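Side-chain contact in peptidyl-tRNA hydrolase (Thermoplasma acidophilum, PDB 1RLK), which probably hydrolyses peptidyl-tRNAs released from the ribosome during protein synthesis, yielding free tRNA and an N-acyl amino acid: residues Lys17-Ala22 against Val81-Tyr86. Residues are numbered along the deposited sequence; the frame is centred on the assembly and turned at random.
Sequences KGKIAA and VQDRGY. With SO4 (sulfate ion), chain B.
K19, in the first turn of helix 17-38, and D83, in the segment that follows V81 on strand 78-82, come closest across the contact, their CA atoms 9.4 Å apart. At that separation the backbones do not touch, and a single long side chain bridges the gap, illustrating how a surface salt bridge can join a helix to a neighbouring segment of the chain. K19 sends its chain out with CG anti to the backbone N (chi1 179°) and, apart from a bend at chi2, nearly extended, which carries the ammonium across to the carboxylate. NZ donates to D83 OD2 at 2.8 Å, meeting it from above the carboxylate plane, 37° out of it, while the two side chains cross at about a right angle. The other oxygen, OD1, accepts a hydrogen bond from the backbone N of T93, so the carboxylate is held at both oxygens.

Beside the bridge lies a sulfate ion, probably from the crystallisation liquor. R84 binds it through its backbone N, 3.1 Å from sulfate O3, and through NE, 2.7 Å from the same oxygen; the chain, bent at chi3, brings the guanidinium edge to the ion, and NH2 reaches O4 at 3.3 Å. K19 CE approaches sulfate O2 at 3.7 Å, a contact without a hydrogen bond. Such an anion site is consistent with a place where a tRNA phosphate could bind.

Further in, V81 packs on Q23, H26 and A27 of helix 17-38, and backbone hydrogen bonds tie V81 to T95 and C96 of strand 94-103, seating this edge strand of the PTH2 mixed sheet against the helix.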
loop_
_atom_site.group_PDB
_atom_site.type_symbol
_atom_site.label_atom_id
_atom_site.label_comp_id
_atom_site.label_asym_id
_atom_site.label_seq_id
_atom_site.Cartn_x
_atom_site.Cartn_y
_atom_site.Cartn_z
ATOM N N LYS A 17 -1.086 -17.048 -2.930
ATOM C CA LYS A 17 -2.320 -16.257 -2.958
ATOM C C LYS A 17 -2.734 -15.765 -1.575
ATOM O O LYS A 17 -3.145 -14.631 -1.420
ATOM C CB LYS A 17 -3.469 -17.106 -3.530
ATOM C CG LYS A 17 -4.052 -16.599 -4.823
ATOM C CD LYS A 17 -5.052 -17.612 -5.432
ATOM C CE LYS A 17 -4.496 -18.283 -6.702
ATOM N NZ LYS A 17 -5.221 -19.555 -7.031
ATOM N N GLY A 18 -2.669 -16.648 -0.591
ATOM C CA GLY A 18 -3.038 -16.321 0.774
ATOM C C GLY A 18 -2.088 -15.341 1.442
ATOM O O GLY A 18 -2.519 -14.412 2.112
ATOM N N LYS A 19 -0.793 -15.560 1.274
ATOM C CA LYS A 19 0.198 -14.649 1.811
ATOM C C LYS A 19 0.052 -13.244 1.195
ATOM O O LYS A 19 0.121 -12.254 1.901
ATOM C CB LYS A 19 1.624 -15.192 1.628
ATOM C CG LYS A 19 2.670 -14.213 2.172
ATOM C CD LYS A 19 3.870 -14.861 2.797
ATOM C CE LYS A 19 4.593 -13.867 3.686
ATOM N NZ LYS A 19 5.821 -14.455 4.297
ATOM N N ILE A 20 -0.177 -13.166 -0.113
ATOM C CA ILE A 20 -0.379 -11.885 -0.782
ATOM C C ILE A 20 -1.576 -11.147 -0.176
ATOM O O ILE A 20 -1.474 -9.973 0.142
ATOM C CB ILE A 20 -0.566 -12.076 -2.313
ATOM C CG1 ILE A 20 0.767 -12.463 -2.959
ATOM C CG2 ILE A 20 -1.079 -10.798 -2.965
ATOM C CD1 ILE A 20 0.626 -12.943 -4.417
ATOM N N ALA A 21 -2.697 -11.844 -0.011
ATOM C CA ALA A 21 -3.870 -11.253 0.609
ATOM C C ALA A 21 -3.556 -10.722 2.004
ATOM O O ALA A 21 -3.942 -9.628 2.345
ATOM C CB ALA A 21 -5.015 -12.260 0.674
ATOM N N ALA A 22 -2.850 -11.508 2.810
ATOM C CA ALA A 22 -2.507 -11.093 4.173
ATOM C C ALA A 22 -1.613 -9.861 4.164
ATOM O O ALA A 22 -1.787 -8.967 4.974
ATOM C CB ALA A 22 -1.817 -12.230 4.924
ATOM N N VAL A 81 5.332 -2.550 4.177
ATOM C CA VAL A 81 4.940 -3.689 4.966
ATOM C C VAL A 81 6.044 -4.722 4.906
ATOM O O VAL A 81 6.580 -5.005 3.836
ATOM C CB VAL A 81 3.599 -4.271 4.458
ATOM C CG1 VAL A 81 3.356 -5.671 5.028
ATOM C CG2 VAL A 81 2.466 -3.327 4.820
ATOM N N GLN A 82 6.364 -5.279 6.059
ATOM C CA GLN A 82 7.362 -6.336 6.190
ATOM C C GLN A 82 6.724 -7.543 6.866
ATOM O O GLN A 82 6.009 -7.375 7.846
ATOM C CB GLN A 82 8.555 -5.846 7.034
ATOM C CG GLN A 82 9.309 -4.666 6.407
ATOM C CD GLN A 82 10.413 -4.077 7.299
ATOM O OE1 GLN A 82 11.464 -4.693 7.498
ATOM N NE2 GLN A 82 10.184 -2.881 7.798
ATOM N N ASP A 83 6.991 -8.747 6.357
ATOM C CA ASP A 83 6.501 -9.962 6.992
ATOM C C ASP A 83 7.341 -10.309 8.223
ATOM O O ASP A 83 8.181 -9.510 8.646
ATOM C CB ASP A 83 6.366 -11.137 5.983
ATOM C CG ASP A 83 7.695 -11.680 5.468
ATOM O OD1 ASP A 83 8.775 -11.393 6.029
ATOM O OD2 ASP A 83 7.737 -12.440 4.480
ATOM N N ARG A 84 7.093 -11.475 8.813
ATOM C CA ARG A 84 7.832 -11.900 10.004
ATOM C C ARG A 84 9.221 -12.372 9.577
ATOM O O ARG A 84 9.435 -12.788 8.445
ATOM C CB ARG A 84 7.068 -12.983 10.813
ATOM C CG ARG A 84 6.840 -14.348 10.121
ATOM C CD ARG A 84 5.781 -15.290 10.806
ATOM N NE ARG A 84 4.479 -15.332 10.105
ATOM C CZ ARG A 84 3.651 -16.388 10.053
ATOM N NH1 ARG A 84 3.909 -17.522 10.700
ATOM N NH2 ARG A 84 2.514 -16.292 9.372
ATOM N N GLY A 85 10.182 -12.277 10.472
ATOM C CA GLY A 85 11.532 -12.687 10.143
ATOM C C GLY A 85 11.695 -14.195 10.050
ATOM O O GLY A 85 10.748 -14.962 10.274
ATOM N N TYR A 86 12.901 -14.611 9.687
ATOM C CA TYR A 86 13.387 -15.934 10.062
ATOM C C TYR A 86 13.822 -15.860 11.531
ATOM O O TYR A 86 13.926 -16.882 12.212
ATOM C CB TYR A 86 14.547 -16.374 9.163
ATOM C CG TYR A 86 14.128 -16.723 7.749
ATOM C CD1 TYR A 86 14.311 -15.818 6.704
ATOM C CD2 TYR A 86 13.552 -17.957 7.454
ATOM C CE1 TYR A 86 13.933 -16.129 5.405
ATOM C CE2 TYR A 86 13.167 -18.281 6.154
ATOM C CZ TYR A 86 13.361 -17.364 5.133
ATOM O OH TYR A 86 12.994 -17.669 3.835
HETATM S S SO4 B . 3.378 -12.575 8.152
HETATM O O1 SO4 B . 3.585 -11.130 8.273
HETATM O O2 SO4 B . 2.873 -12.897 6.823
HETATM O O3 SO4 B . 4.630 -13.311 8.284
HETATM O O4 SO4 B . 2.412 -13.008 9.161
#